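Local coordinates for putative D-lactate dehydrogenase (Chlamydomonas reinhardtii, PDB 4ZGS), which probably reduces pyruvate to D-lactate with a nicotinamide cofactor, as a D-isomer specific 2-hydroxyacid dehydrogenase of the algal chloroplast, at residues A[233-238]-A[261-266]. Numbering follows the deposited sequence.
Sequences DIVTLH and VMLINV
Strands 234-237 and 261-265 pair in parallel as inner neighbours of the Rossmann-type sheet of the NAD-binding domain, joined by a beta-alpha-beta connection through helix 251-254. Four backbone hydrogen bonds hold them in register, the first from M262 N to D233 O (2.9 Å) and the last from L237 N to I264 O (2.9 Å). I234, T236, M262 and I264 point to the face covered by helix 136-151; V235, L237, L263 and N265 occupy the other. There, L263 CD1 lies 3.9 Å from V235 CG1 and 4.1 Å from L237 CG, linking the two side chains of the adjacent strand. The N265 amide, with CG anti to the backbone N (chi1 -175°), lies against L237, its OD1 3.7 Å from L237 CB, while OD1 accepts a hydrogen bond from S267 N and ND2 donates one to R268 O. A leucine in place of N265 would probably leave S267 N and R268 O without their side-chain partners. Where the strands part toward the cofactor, V266, which lines the NAD pocket, brings CG2 obliquely to the H238 ring, 3.5 Å from CE1. In this fork a water is held by four hydrogen bonds, accepting from V266 N and T236 OG1 and donating to I264 O and, at 2.6 Å, to L237 O.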
loop_
_atom_site.group_PDB
_atom_site.type_symbol
_atom_site.label_atom_id
_atom_site.label_comp_id
_atom_site.label_asym_id
_atom_site.label_seq_id
_atom_site.Cartn_x
_atom_site.Cartn_y
_atom_site.Cartn_z
ATOM N N ASP A 233 17.685 -11.863 -22.766
ATOM C CA ASP A 233 17.215 -10.674 -22.064
ATOM C C ASP A 233 16.279 -11.114 -20.971
ATOM O O ASP A 233 16.138 -10.472 -19.916
ATOM C CB ASP A 233 16.479 -9.725 -23.008
ATOM C CG ASP A 233 17.366 -9.185 -24.130
ATOM O OD1 ASP A 233 18.438 -8.597 -23.825
ATOM O OD2 ASP A 233 16.968 -9.318 -25.316
ATOM N N ILE A 234 15.612 -12.218 -21.286
ATOM C CA ILE A 234 14.607 -12.835 -20.448
ATOM C C ILE A 234 14.774 -14.342 -20.405
ATOM O O ILE A 234 14.885 -15.002 -21.457
ATOM C CB ILE A 234 13.201 -12.543 -20.954
ATOM C CG1 ILE A 234 13.002 -11.043 -21.141
ATOM C CG2 ILE A 234 12.200 -13.107 -19.994
ATOM C CD1 ILE A 234 11.691 -10.700 -21.812
ATOM N N VAL A 235 14.801 -14.863 -19.186
ATOM C CA VAL A 235 14.841 -16.284 -18.916
ATOM C C VAL A 235 13.636 -16.678 -18.084
ATOM O O VAL A 235 13.361 -16.058 -17.048
ATOM C CB VAL A 235 16.111 -16.679 -18.189
ATOM C CG1 VAL A 235 16.051 -18.124 -17.787
ATOM C CG2 VAL A 235 17.311 -16.436 -19.091
ATOM N N THR A 236 12.902 -17.688 -18.542
ATOM C CA THR A 236 11.735 -18.165 -17.809
ATOM C C THR A 236 11.840 -19.654 -17.532
ATOM O O THR A 236 11.984 -20.454 -18.451
ATOM C CB THR A 236 10.437 -17.859 -18.559
ATOM O OG1 THR A 236 9.351 -18.471 -17.860
ATOM C CG2 THR A 236 10.472 -18.458 -19.973
ATOM N N LEU A 237 11.796 -20.028 -16.258
ATOM C CA LEU A 237 12.047 -21.404 -15.874
ATOM C C LEU A 237 10.767 -22.203 -15.886
ATOM O O LEU A 237 9.803 -21.821 -15.227
ATOM C CB LEU A 237 12.681 -21.465 -14.488
ATOM C CG LEU A 237 13.884 -20.564 -14.256
ATOM C CD1 LEU A 237 14.469 -20.772 -12.831
ATOM C CD2 LEU A 237 14.918 -20.828 -15.344
ATOM N N HIS A 238 10.682 -23.211 -16.750
ATOM C CA HIS A 238 9.580 -24.172 -16.665
ATOM C C HIS A 238 9.919 -25.646 -16.386
ATOM O O HIS A 238 9.024 -26.488 -16.354
ATOM C CB HIS A 238 8.741 -24.000 -17.907
ATOM C CG HIS A 238 8.181 -22.620 -18.014
ATOM N ND1 HIS A 238 7.032 -22.231 -17.362
ATOM C CD2 HIS A 238 8.689 -21.495 -18.580
ATOM C CE1 HIS A 238 6.812 -20.947 -17.589
ATOM N NE2 HIS A 238 7.805 -20.473 -18.324
ATOM N N VAL A 261 19.461 -9.031 -17.134
ATOM C CA VAL A 261 18.503 -10.083 -17.452
ATOM C C VAL A 261 17.321 -10.083 -16.505
ATOM O O VAL A 261 17.479 -9.855 -15.325
ATOM C CB VAL A 261 19.121 -11.480 -17.379
ATOM C CG1 VAL A 261 19.563 -11.795 -15.953
ATOM C CG2 VAL A 261 18.073 -12.482 -17.791
ATOM N N MET A 262 16.138 -10.315 -17.050
ATOM C CA MET A 262 14.916 -10.537 -16.270
ATOM C C MET A 262 14.725 -12.032 -16.092
ATOM O O MET A 262 14.635 -12.761 -17.083
ATOM C CB MET A 262 13.688 -9.937 -16.979
ATOM C CG MET A 262 12.333 -10.310 -16.379
ATOM S SD MET A 262 11.019 -9.344 -17.188
ATOM C CE MET A 262 11.638 -7.678 -16.978
ATOM N N LEU A 263 14.662 -12.496 -14.851
ATOM C CA LEU A 263 14.483 -13.924 -14.561
ATOM C C LEU A 263 13.073 -14.158 -14.069
ATOM O O LEU A 263 12.614 -13.454 -13.200
ATOM C CB LEU A 263 15.493 -14.396 -13.524
ATOM C CG LEU A 263 15.346 -15.802 -12.973
ATOM C CD1 LEU A 263 15.378 -16.765 -14.141
ATOM C CD2 LEU A 263 16.503 -16.064 -12.031
ATOM N N ILE A 264 12.378 -15.130 -14.656
ATOM C CA ILE A 264 11.005 -15.457 -14.268
ATOM C C ILE A 264 10.917 -16.886 -13.824
ATOM O O ILE A 264 11.303 -17.790 -14.552
ATOM C CB ILE A 264 10.033 -15.265 -15.400
ATOM C CG1 ILE A 264 10.091 -13.822 -15.883
ATOM C CG2 ILE A 264 8.644 -15.625 -14.938
ATOM C CD1 ILE A 264 9.706 -12.839 -14.841
ATOM N N ASN A 265 10.425 -17.101 -12.613
ATOM C CA ASN A 265 10.257 -18.460 -12.181
ATOM C C ASN A 265 8.875 -18.729 -11.595
ATOM O O ASN A 265 8.557 -18.266 -10.502
ATOM C CB ASN A 265 11.344 -18.773 -11.169
ATOM C CG ASN A 265 11.334 -20.190 -10.742
ATOM O OD1 ASN A 265 10.756 -21.046 -11.415
ATOM N ND2 ASN A 265 11.930 -20.460 -9.589
ATOM N N VAL A 266 8.051 -19.442 -12.354
ATOM C CA VAL A 266 6.755 -19.953 -11.922
ATOM C C VAL A 266 6.757 -21.465 -11.720
ATOM O O VAL A 266 5.686 -22.042 -11.565
ATOM C CB VAL A 266 5.615 -19.571 -12.898
ATOM C CG1 VAL A 266 5.541 -18.046 -13.015
ATOM C CG2 VAL A 266 5.816 -20.215 -14.272
HETATM O O HOH W 1 8.878 -19.406 -15.242
#